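Local coordinates for protein probable endonuclease 4 (Thermotoga maritima, PDB 4HNO) that probably cleaves phosphodiester bonds at apurinic or apyrimidinic sites in DNA, as a metal-dependent endonuclease of base excision repair, leaving 3'-hydroxyl and 5'-sugar-phosphate ends, at residues C71-G74 against Y75-L79; V98-C101 against R102-I106; K164-R167 against D168-Q172; K223-L226 against G227-K230. One frame throughout, in Å; residues are numbered along the deposited sequence. Where two conformers were deposited one is given.

Interaction 1. Residues C71-G74 against Y75-L79. With ZN (zinc ion), chain B.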
loop_
_atom_site.group_PDB
_atom_site.type_symbol
_atom_site.label_atom_id
_atom_site.label_comp_id
_atom_site.label_asym_id
_atom_site.label_seq_id
_atom_site.Cartn_x
_atom_site.Cartn_y
_atom_site.Cartn_z
ATOM N N CYS A 71 2.232 -7.160 -2.318
ATOM C CA CYS A 71 1.064 -7.748 -1.702
ATOM C C CYS A 71 0.485 -6.784 -0.677
ATOM O O CYS A 71 1.223 -6.055 -0.017
ATOM C CB CYS A 71 1.351 -9.075 -1.007
ATOM S SG CYS A 71 1.396 -10.523 -2.081
ATOM N N HIS A 72 -0.831 -6.782 -0.549
ATOM C CA HIS A 72 -1.539 -6.107 0.544
ATOM C C HIS A 72 -2.038 -7.179 1.501
ATOM O O HIS A 72 -2.633 -8.155 1.093
ATOM C CB HIS A 72 -2.731 -5.303 0.020
ATOM C CG HIS A 72 -3.246 -4.257 0.969
ATOM N ND1 HIS A 72 -3.740 -4.532 2.223
ATOM C CD2 HIS A 72 -3.348 -2.915 0.819
ATOM C CE1 HIS A 72 -4.112 -3.392 2.803
ATOM N NE2 HIS A 72 -3.891 -2.390 1.969
ATOM N N SER A 73 -1.774 -6.983 2.784
ATOM C CA SER A 73 -2.146 -7.885 3.847
ATOM C C SER A 73 -3.647 -7.882 4.004
ATOM O O SER A 73 -4.330 -6.919 3.650
ATOM C CB SER A 73 -1.432 -7.410 5.114
ATOM O OG SER A 73 -1.734 -8.133 6.267
ATOM N N GLY A 74 -4.170 -8.968 4.544
ATOM C CA GLY A 74 -5.596 -9.133 4.699
ATOM C C GLY A 74 -6.222 -8.229 5.730
ATOM O O GLY A 74 -5.614 -7.841 6.733
ATOM N N TYR A 75 -7.512 -8.014 5.471
ATOM C CA TYR A 75 -8.399 -7.122 6.212
ATOM C C TYR A 75 -8.582 -7.431 7.708
ATOM O O TYR A 75 -8.942 -6.553 8.487
ATOM C CB TYR A 75 -9.757 -7.035 5.469
ATOM C CG TYR A 75 -10.738 -8.208 5.531
ATOM C CD1 TYR A 75 -11.979 -8.043 6.138
ATOM C CD2 TYR A 75 -10.476 -9.445 4.922
ATOM C CE1 TYR A 75 -12.912 -9.067 6.182
ATOM C CE2 TYR A 75 -11.416 -10.486 4.966
ATOM C CZ TYR A 75 -12.626 -10.285 5.599
ATOM O OH TYR A 75 -13.561 -11.298 5.642
ATOM N N LEU A 76 -8.312 -8.668 8.094
ATOM C CA LEU A 76 -8.518 -9.164 9.476
ATOM C C LEU A 76 -7.373 -8.854 10.427
ATOM O O LEU A 76 -7.567 -8.760 11.630
ATOM C CB LEU A 76 -8.671 -10.702 9.478
ATOM C CG LEU A 76 -9.744 -11.370 8.641
ATOM C CD1 LEU A 76 -9.912 -12.797 9.133
ATOM C CD2 LEU A 76 -11.022 -10.586 8.718
ATOM N N ILE A 77 -6.162 -8.813 9.900
ATOM C CA ILE A 77 -4.995 -8.691 10.751
ATOM C C ILE A 77 -4.999 -7.335 11.450
ATOM O O ILE A 77 -5.198 -6.298 10.819
ATOM C CB ILE A 77 -3.750 -8.891 9.901
ATOM C CG1 ILE A 77 -3.638 -10.368 9.489
ATOM C CG2 ILE A 77 -2.485 -8.388 10.605
ATOM C CD1 ILE A 77 -2.689 -10.591 8.342
ATOM N N ASN A 78 -4.808 -7.359 12.757
ATOM C CA ASN A 78 -4.795 -6.138 13.547
ATOM C C ASN A 78 -3.816 -6.294 14.695
ATOM O O ASN A 78 -4.167 -6.736 15.787
ATOM C CB ASN A 78 -6.182 -5.809 14.069
ATOM C CG ASN A 78 -6.183 -4.532 14.858
ATOM O OD1 ASN A 78 -5.177 -3.820 14.908
ATOM N ND2 ASN A 78 -7.295 -4.235 15.521
ATOM N N LEU A 79 -2.576 -5.911 14.418
ATOM C CA LEU A 79 -1.502 -6.010 15.400
ATOM C C LEU A 79 -1.623 -5.005 16.546
ATOM O O LEU A 79 -0.857 -5.088 17.495
ATOM C CB LEU A 79 -0.141 -5.817 14.737
ATOM C CG LEU A 79 0.271 -6.851 13.690
ATOM C CD1 LEU A 79 1.636 -6.441 13.120
ATOM C CD2 LEU A 79 0.311 -8.253 14.254
HETATM ZN ZN ZN B . -4.330 -0.432 2.396
HETATM O O HOH W 1 -5.573 -5.711 8.136
HETATM O O HOH W 2 -5.287 0.533 1.040
#
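S73 and I77 meet across a type I beta turn that runs from G74 to I77, where the chain leaves the C-terminal end of strand 69-72 in the TIM barrel. The I77 side chain can be traced outward from the turn. Its CB lies 3.8 Å from G74 O, the carbonyl oxygen that opens the turn. CG1 then leaves anti to the carbonyl carbon (chi1 -71°), and the next torsion is near trans (chi2 163°), so that CD1 is carried across to S73, where it comes to 3.4 Å from S73 OG. That last touch is a methyl-to-hydroxyl van der Waals contact; the polar partner of S73 OG is E97 OE2 on helix 84-104, and E97 OE1 takes G74 N. The turn itself is closed only weakly, I77 N lying 3.4 Å from G74 O. Water 1 lies 2.6 Å from G74 O and 2.8 Å from I77 O, placed to donate to either; with more acceptors near it than protons, it may share them.

Just before the turn, H72 ND1 donates to S73 O over 2.8 Å with an N-H...O angle of 164°. The acceptor lies almost in the imidazole plane and the donor meets it in the carbonyl plane on a lone pair, a geometry that fixes the rotation of the ring and leaves NE2 for the metal. H112 and E147 supply two further ligands of this zinc ion, to which H72 NE2 binds at 2.0 Å, and water 2 sits 1.9 Å from the same zinc ion.

Interaction 2. Residues V98-C101 against R102-I106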
loop_
_atom_site.group_PDB
_atom_site.type_symbol
_atom_site.label_atom_id
_atom_site.label_comp_id
_atom_site.label_asym_id
_atom_site.label_seq_id
_atom_site.Cartn_x
_atom_site.Cartn_y
_atom_site.Cartn_z
ATOM N N VAL A 98 3.734 -13.406 4.914
ATOM C CA VAL A 98 5.137 -13.240 4.534
ATOM C C VAL A 98 5.633 -14.461 3.774
ATOM O O VAL A 98 6.325 -14.337 2.767
ATOM C CB VAL A 98 6.008 -12.941 5.773
ATOM C CG1 VAL A 98 7.490 -13.080 5.439
ATOM C CG2 VAL A 98 5.694 -11.551 6.311
ATOM N N GLU A 99 5.280 -15.654 4.248
ATOM C CA GLU A 99 5.710 -16.852 3.577
ATOM C C GLU A 99 5.060 -17.030 2.207
ATOM O O GLU A 99 5.705 -17.563 1.295
ATOM C CB GLU A 99 5.547 -18.036 4.502
ATOM C CG GLU A 99 6.552 -17.930 5.708
ATOM C CD GLU A 99 8.054 -17.884 5.268
ATOM O OE1 GLU A 99 8.476 -18.790 4.513
ATOM O OE2 GLU A 99 8.804 -16.962 5.642
ATOM N N ILE A 100 3.822 -16.589 2.033
ATOM C CA ILE A 100 3.213 -16.573 0.718
ATOM C C ILE A 100 4.012 -15.664 -0.213
ATOM O O ILE A 100 4.336 -16.037 -1.346
ATOM C CB ILE A 100 1.732 -16.120 0.790
ATOM C CG1 ILE A 100 0.877 -17.178 1.483
ATOM C CG2 ILE A 100 1.209 -15.801 -0.596
ATOM C CD1 ILE A 100 -0.474 -16.700 1.959
ATOM N N CYS A 101 4.308 -14.449 0.259
ATOM C CA CYS A 101 5.120 -13.548 -0.543
ATOM C C CYS A 101 6.436 -14.198 -0.925
ATOM O O CYS A 101 6.854 -14.152 -2.076
ATOM C CB CYS A 101 5.396 -12.250 0.218
ATOM S SG CYS A 101 3.975 -11.180 0.443
ATOM N N ARG A 102 7.103 -14.795 0.057
ATOM C CA ARG A 102 8.411 -15.393 -0.177
ATOM C C ARG A 102 8.301 -16.501 -1.229
ATOM O O ARG A 102 9.168 -16.619 -2.082
ATOM C CB ARG A 102 8.968 -15.896 1.168
ATOM C CG ARG A 102 10.350 -16.499 1.178
ATOM C CD ARG A 102 11.538 -15.526 1.154
ATOM N NE ARG A 102 11.677 -14.898 -0.148
ATOM C CZ ARG A 102 12.247 -15.482 -1.195
ATOM N NH1 ARG A 102 12.310 -14.814 -2.340
ATOM N NH2 ARG A 102 12.764 -16.715 -1.130
ATOM N N LYS A 103 7.245 -17.310 -1.196
ATOM C CA LYS A 103 7.087 -18.390 -2.163
ATOM C C LYS A 103 6.851 -17.856 -3.579
ATOM O O LYS A 103 7.349 -18.426 -4.547
ATOM C CB LYS A 103 5.982 -19.342 -1.725
ATOM C CG LYS A 103 5.942 -20.592 -2.581
ATOM C CD LYS A 103 5.068 -21.684 -2.029
ATOM C CE LYS A 103 5.123 -22.906 -2.950
ATOM N NZ LYS A 103 4.343 -24.043 -2.437
ATOM N N LEU A 104 6.078 -16.775 -3.689
ATOM C CA LEU A 104 5.826 -16.131 -4.972
ATOM C C LEU A 104 7.004 -15.308 -5.495
ATOM O O LEU A 104 7.039 -15.000 -6.684
ATOM C CB LEU A 104 4.601 -15.218 -4.876
ATOM C CG LEU A 104 3.267 -15.907 -4.640
ATOM C CD1 LEU A 104 2.177 -14.867 -4.424
ATOM C CD2 LEU A 104 2.895 -16.852 -5.779
ATOM N N GLY A 105 7.914 -14.923 -4.608
ATOM C CA GLY A 105 8.977 -14.003 -4.929
ATOM C C GLY A 105 8.639 -12.528 -4.672
ATOM O O GLY A 105 9.457 -11.661 -4.934
ATOM N N ILE A 106 7.452 -12.253 -4.171
ATOM C CA ILE A 106 7.049 -10.881 -3.883
ATOM C C ILE A 106 7.880 -10.356 -2.712
ATOM O O ILE A 106 8.064 -11.025 -1.693
ATOM C CB ILE A 106 5.532 -10.830 -3.589
ATOM C CG1 ILE A 106 4.707 -11.177 -4.828
ATOM C CG2 ILE A 106 5.122 -9.499 -3.004
ATOM C CD1 ILE A 106 4.636 -10.095 -5.849
#
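C101 O is reached by two backbone donors at once, G105 N and I106 N, each 2.9 Å from it. Both bonds are weak, with N-H...O angles of 121° and 122°. Just before this the bonding is ordinary alpha-helical: R102 N lies 2.9 Å from V98 O, and L104 N lies 3.0 Å from I100 O at a straighter 162°. The change happens at G105, where phi turns positive and the chain leaves the helix. G105 N also makes a weak bond to R102 O. Together with the bond from I106 N to C101 O, this is the pattern of a Schellman motif, and it ends helix 84-104, the helix of the beta-alpha-beta unit that links strands 69-72 and 108-115 of the barrel.

The apolar contact that accompanies such a motif is made by C101 and I106, whose SG and CG2, in the I106 conformer described, are 4.0 Å apart. The first torsion of C101 sets SG anti to the carbonyl carbon, where it meets that methyl, and I106 goes on to pack against F55 and A69. Farther round the helix, I100 and L104 lie side by side and point the same way, with I100 CG2 4.1 Å from L104 CD1. K103 leaves in the extended form, its CB 3.5 Å from E99 O, and its NZ reaches D49 in a salt bridge and P47 O in a hydrogen bond.

Interaction 3. Residues K164-R167 against D168-Q172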
loop_
_atom_site.group_PDB
_atom_site.type_symbol
_atom_site.label_atom_id
_atom_site.label_comp_id
_atom_site.label_asym_id
_atom_site.label_seq_id
_atom_site.Cartn_x
_atom_site.Cartn_y
_atom_site.Cartn_z
ATOM N N LYS A 164 6.429 6.400 11.870
ATOM C CA LYS A 164 7.808 6.542 12.302
ATOM C C LYS A 164 7.998 5.985 13.712
ATOM O O LYS A 164 8.992 5.313 13.994
ATOM C CB LYS A 164 8.216 8.027 12.237
ATOM C CG LYS A 164 9.587 8.341 12.771
ATOM C CD LYS A 164 9.689 8.571 14.274
ATOM C CE LYS A 164 8.795 9.647 14.781
ATOM N NZ LYS A 164 9.242 10.090 16.138
ATOM N N LYS A 165 7.057 6.245 14.608
ATOM C CA LYS A 165 7.186 5.745 15.969
ATOM C C LYS A 165 7.255 4.219 15.963
ATOM O O LYS A 165 8.037 3.630 16.701
ATOM C CB LYS A 165 6.045 6.236 16.847
ATOM C CG LYS A 165 6.154 7.687 17.268
ATOM C CD LYS A 165 4.990 8.089 18.173
ATOM C CE LYS A 165 5.224 9.387 18.885
ATOM N NZ LYS A 165 5.074 10.561 17.992
ATOM N N ILE A 166 6.413 3.588 15.155
ATOM C CA ILE A 166 6.439 2.139 15.019
ATOM C C ILE A 166 7.771 1.687 14.437
ATOM O O ILE A 166 8.468 0.844 15.013
ATOM C CB ILE A 166 5.273 1.655 14.116
ATOM C CG1 ILE A 166 3.926 1.944 14.747
ATOM C CG2 ILE A 166 5.428 0.161 13.818
ATOM C CD1 ILE A 166 2.775 1.922 13.752
ATOM N N ARG A 167 8.113 2.221 13.272
ATOM C CA ARG A 167 9.268 1.733 12.559
ATOM C C ARG A 167 10.527 1.847 13.408
ATOM O O ARG A 167 11.368 0.939 13.436
ATOM C CB ARG A 167 9.442 2.501 11.251
ATOM C CG ARG A 167 10.705 2.099 10.522
ATOM C CD ARG A 167 10.778 2.646 9.095
ATOM N NE ARG A 167 11.963 2.112 8.495
ATOM C CZ ARG A 167 13.166 2.623 8.611
ATOM N NH1 ARG A 167 13.339 3.808 9.147
ATOM N NH2 ARG A 167 14.192 1.939 8.128
ATOM N N ASP A 168 10.679 2.968 14.104
ATOM C CA ASP A 168 11.917 3.225 14.808
ATOM C C ASP A 168 12.111 2.286 16.011
ATOM O O ASP A 168 13.228 2.135 16.491
ATOM C CB ASP A 168 12.002 4.689 15.216
ATOM C CG ASP A 168 12.312 5.615 14.041
ATOM O OD1 ASP A 168 12.531 5.117 12.912
ATOM O OD2 ASP A 168 12.336 6.841 14.264
ATOM N N LEU A 169 11.051 1.623 16.458
ATOM C CA LEU A 169 11.143 0.678 17.561
ATOM C C LEU A 169 11.344 -0.769 17.117
ATOM O O LEU A 169 11.685 -1.594 17.950
ATOM C CB LEU A 169 9.883 0.753 18.432
ATOM C CG LEU A 169 9.776 2.000 19.311
ATOM C CD1 LEU A 169 8.352 2.157 19.814
ATOM C CD2 LEU A 169 10.749 1.908 20.481
ATOM N N VAL A 170 11.104 -1.096 15.855
ATOM C CA VAL A 170 11.191 -2.477 15.384
ATOM C C VAL A 170 12.646 -2.915 15.263
ATOM O O VAL A 170 13.499 -2.149 14.812
ATOM C CB VAL A 170 10.453 -2.595 14.030
ATOM C CG1 VAL A 170 10.699 -3.915 13.317
ATOM C CG2 VAL A 170 8.966 -2.397 14.238
ATOM N N ASP A 171 12.930 -4.160 15.627
ATOM C CA ASP A 171 14.310 -4.642 15.606
ATOM C C ASP A 171 14.891 -4.593 14.185
ATOM O O ASP A 171 15.985 -4.060 13.945
ATOM C CB ASP A 171 14.397 -6.085 16.107
ATOM C CG ASP A 171 13.984 -6.296 17.534
ATOM O OD1 ASP A 171 14.086 -5.370 18.336
ATOM O OD2 ASP A 171 13.606 -7.459 17.849
ATOM N N GLN A 172 14.152 -5.113 13.224
ATOM C CA GLN A 172 14.607 -5.197 11.830
ATOM C C GLN A 172 14.012 -4.057 11.023
ATOM O O GLN A 172 13.238 -4.248 10.089
ATOM C CB GLN A 172 14.285 -6.558 11.222
ATOM C CG GLN A 172 15.065 -7.661 11.912
ATOM C CD GLN A 172 15.023 -8.977 11.185
ATOM O OE1 GLN A 172 15.286 -9.050 9.975
ATOM N NE2 GLN A 172 14.686 -10.031 11.888
HETATM O O HOH W 3 11.497 5.694 10.395
#
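Backbone bonding between K164-R167 and D168-V170 records a helix tightening at its end. D168 N lies 2.9 Å from K164 O (i to i-4), but i to i-3 bonds follow: L169 N is 3.1 Å from I166 O and V170 N is 3.2 Å from R167 O, while V170 N also keeps a weak bond to I166 O. In both i to i-3 bonds the donor stands above the carbonyl plane, off the lone pairs.

The charged groups meet mostly through water. Water 3 accepts from R167 NH1 at 2.9 Å, lying in plane at the guanidinium edge, and donates to D168 OD1 at 2.8 Å. R167 NH1 is itself 4.1 Å from D168 OD1, which lies well out of the guanidinium plane with no N-H pointing at it, so only the opposite charges act directly. At the other carboxylate oxygen, the bend in K164 (chi2 -85°) lays CD 3.2 Å from D168 OD2, while NZ pairs with E161.

Among apolar groups, I166 CG2 and V170 CG2 are 4.4 Å apart. I166, L169 and V170 rest on helix 121-136, at L132, V129 and N133 with L136, and R167 NE bonds to V176 O, where strand 176-181 begins.

Interaction 4. Residues K223-L226 against G227-K230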
loop_
_atom_site.group_PDB
_atom_site.type_symbol
_atom_site.label_atom_id
_atom_site.label_comp_id
_atom_site.label_asym_id
_atom_site.label_seq_id
_atom_site.Cartn_x
_atom_site.Cartn_y
_atom_site.Cartn_z
ATOM N N LYS A 223 -13.718 10.648 -2.281
ATOM C CA LYS A 223 -15.107 11.071 -2.370
ATOM C C LYS A 223 -15.406 12.286 -1.495
ATOM O O LYS A 223 -16.481 12.860 -1.626
ATOM C CB LYS A 223 -16.049 9.920 -2.017
ATOM C CG LYS A 223 -16.109 8.868 -3.111
ATOM C CD LYS A 223 -17.204 7.862 -2.923
ATOM C CE LYS A 223 -17.270 6.922 -4.122
ATOM N NZ LYS A 223 -17.983 7.542 -5.284
ATOM N N TYR A 224 -14.482 12.656 -0.610
ATOM C CA TYR A 224 -14.737 13.692 0.384
ATOM C C TYR A 224 -13.639 14.731 0.379
ATOM O O TYR A 224 -12.534 14.511 -0.114
ATOM C CB TYR A 224 -14.884 13.062 1.781
ATOM C CG TYR A 224 -16.134 12.217 1.906
ATOM C CD1 TYR A 224 -16.106 10.858 1.601
ATOM C CD2 TYR A 224 -17.337 12.769 2.263
ATOM C CE1 TYR A 224 -17.241 10.066 1.663
ATOM C CE2 TYR A 224 -18.502 11.986 2.306
ATOM C CZ TYR A 224 -18.431 10.629 2.013
ATOM O OH TYR A 224 -19.544 9.816 2.062
ATOM N N PRO A 225 -13.926 15.893 0.983
ATOM C CA PRO A 225 -12.939 16.969 1.027
ATOM C C PRO A 225 -11.748 16.669 1.928
ATOM O O PRO A 225 -11.729 15.717 2.723
ATOM C CB PRO A 225 -13.731 18.150 1.597
ATOM C CG PRO A 225 -15.144 17.838 1.360
ATOM C CD PRO A 225 -15.258 16.350 1.430
ATOM N N LEU A 226 -10.759 17.543 1.813
ATOM C CA LEU A 226 -9.599 17.532 2.677
ATOM C C LEU A 226 -10.032 17.443 4.126
ATOM O O LEU A 226 -10.880 18.204 4.568
ATOM C CB LEU A 226 -8.797 18.808 2.453
ATOM C CG LEU A 226 -7.521 18.976 3.263
ATOM C CD1 LEU A 226 -6.444 18.025 2.820
ATOM C CD2 LEU A 226 -7.044 20.412 3.139
ATOM N N GLY A 227 -9.428 16.540 4.881
ATOM C CA GLY A 227 -9.670 16.452 6.304
ATOM C C GLY A 227 -10.900 15.669 6.722
ATOM O O GLY A 227 -11.187 15.580 7.904
ATOM N N ALA A 228 -11.616 15.064 5.774
ATOM C CA ALA A 228 -12.912 14.470 6.078
ATOM C C ALA A 228 -12.840 13.187 6.910
ATOM O O ALA A 228 -13.854 12.794 7.481
ATOM C CB ALA A 228 -13.640 14.163 4.811
ATOM N N ALA A 229 -11.706 12.485 6.911
ATOM C CA ALA A 229 -11.567 11.246 7.695
ATOM C C ALA A 229 -12.612 10.182 7.339
ATOM O O ALA A 229 -13.073 9.472 8.215
ATOM C CB ALA A 229 -11.561 11.555 9.192
ATOM N N LYS A 230 -12.930 10.028 6.057
ATOM C CA LYS A 230 -14.016 9.136 5.629
ATOM C C LYS A 230 -13.575 7.816 5.000
ATOM O O LYS A 230 -14.340 6.854 5.003
ATOM C CB LYS A 230 -14.924 9.849 4.627
ATOM C CG LYS A 230 -15.760 10.957 5.245
ATOM C CD LYS A 230 -16.842 10.426 6.169
ATOM C CE LYS A 230 -17.648 11.555 6.795
ATOM N NZ LYS A 230 -18.815 11.024 7.540
#
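K230 lies over one face of the Y224 ring: its CG is 3.7 Å from the ring centroid and 15° off the ring normal, a CH-pi contact displaced a little toward the rim. CB lies over the same face, above Y224 CD1 at 3.4 Å. The chain bends about the CB-CG bond (chi2) and is extended from there, which leaves NZ 5.8 Å from the Y224 ring centroid, too long for more than a weak cation-pi attraction. The aliphatic part of the lysine therefore carries the contact. A228 adds a second touch, its CB 3.5 Å from Y224 CB, near the root of the ring.

Between Y224 and K230 the chain reverses through a type II beta turn from P225 to A228. It is closed by A228 N donating to P225 O at 3.1 Å, with an N-H...O angle of 141°. A228 CB also packs 3.2 Å from P225 O and 4.3 Å from P225 CD. G227 takes the third position with positive phi (83°), a backbone shape suited to a residue without CB.

A further shell holds the loop: K230 N bonds to D187 OD1, and G227 and A229 make backbone bonds to F186 and D187. The loop connects strand 214-222 to its antiparallel partner 233-234, with K223 bonded through its backbone to R232. It leans on helix 182-187 and leads directly into D231 and H233, which with H184 bind a manganese ion, a site also modelled with zinc.

In the fold
Followed from the N terminus, the four contacts come in series, each closed before the next opens, so none nests or crosses. Interaction 1 turns the chain out of strand 69-72 toward helix 84-104, and interaction 2 ends that helix and sends the chain on to strand 108-115. These two touch directly, C71 CB lying 3.7 Å from C101 SG, which packs the strand against its helix. Interaction 3 ends helix 160-169 before strand 176-181, its centre about 18 Å from that of interaction 1. Interaction 4 closes the loop from strand 214-222 to strand 233-234, across the barrel from interaction 2, their centres about 35 Å apart.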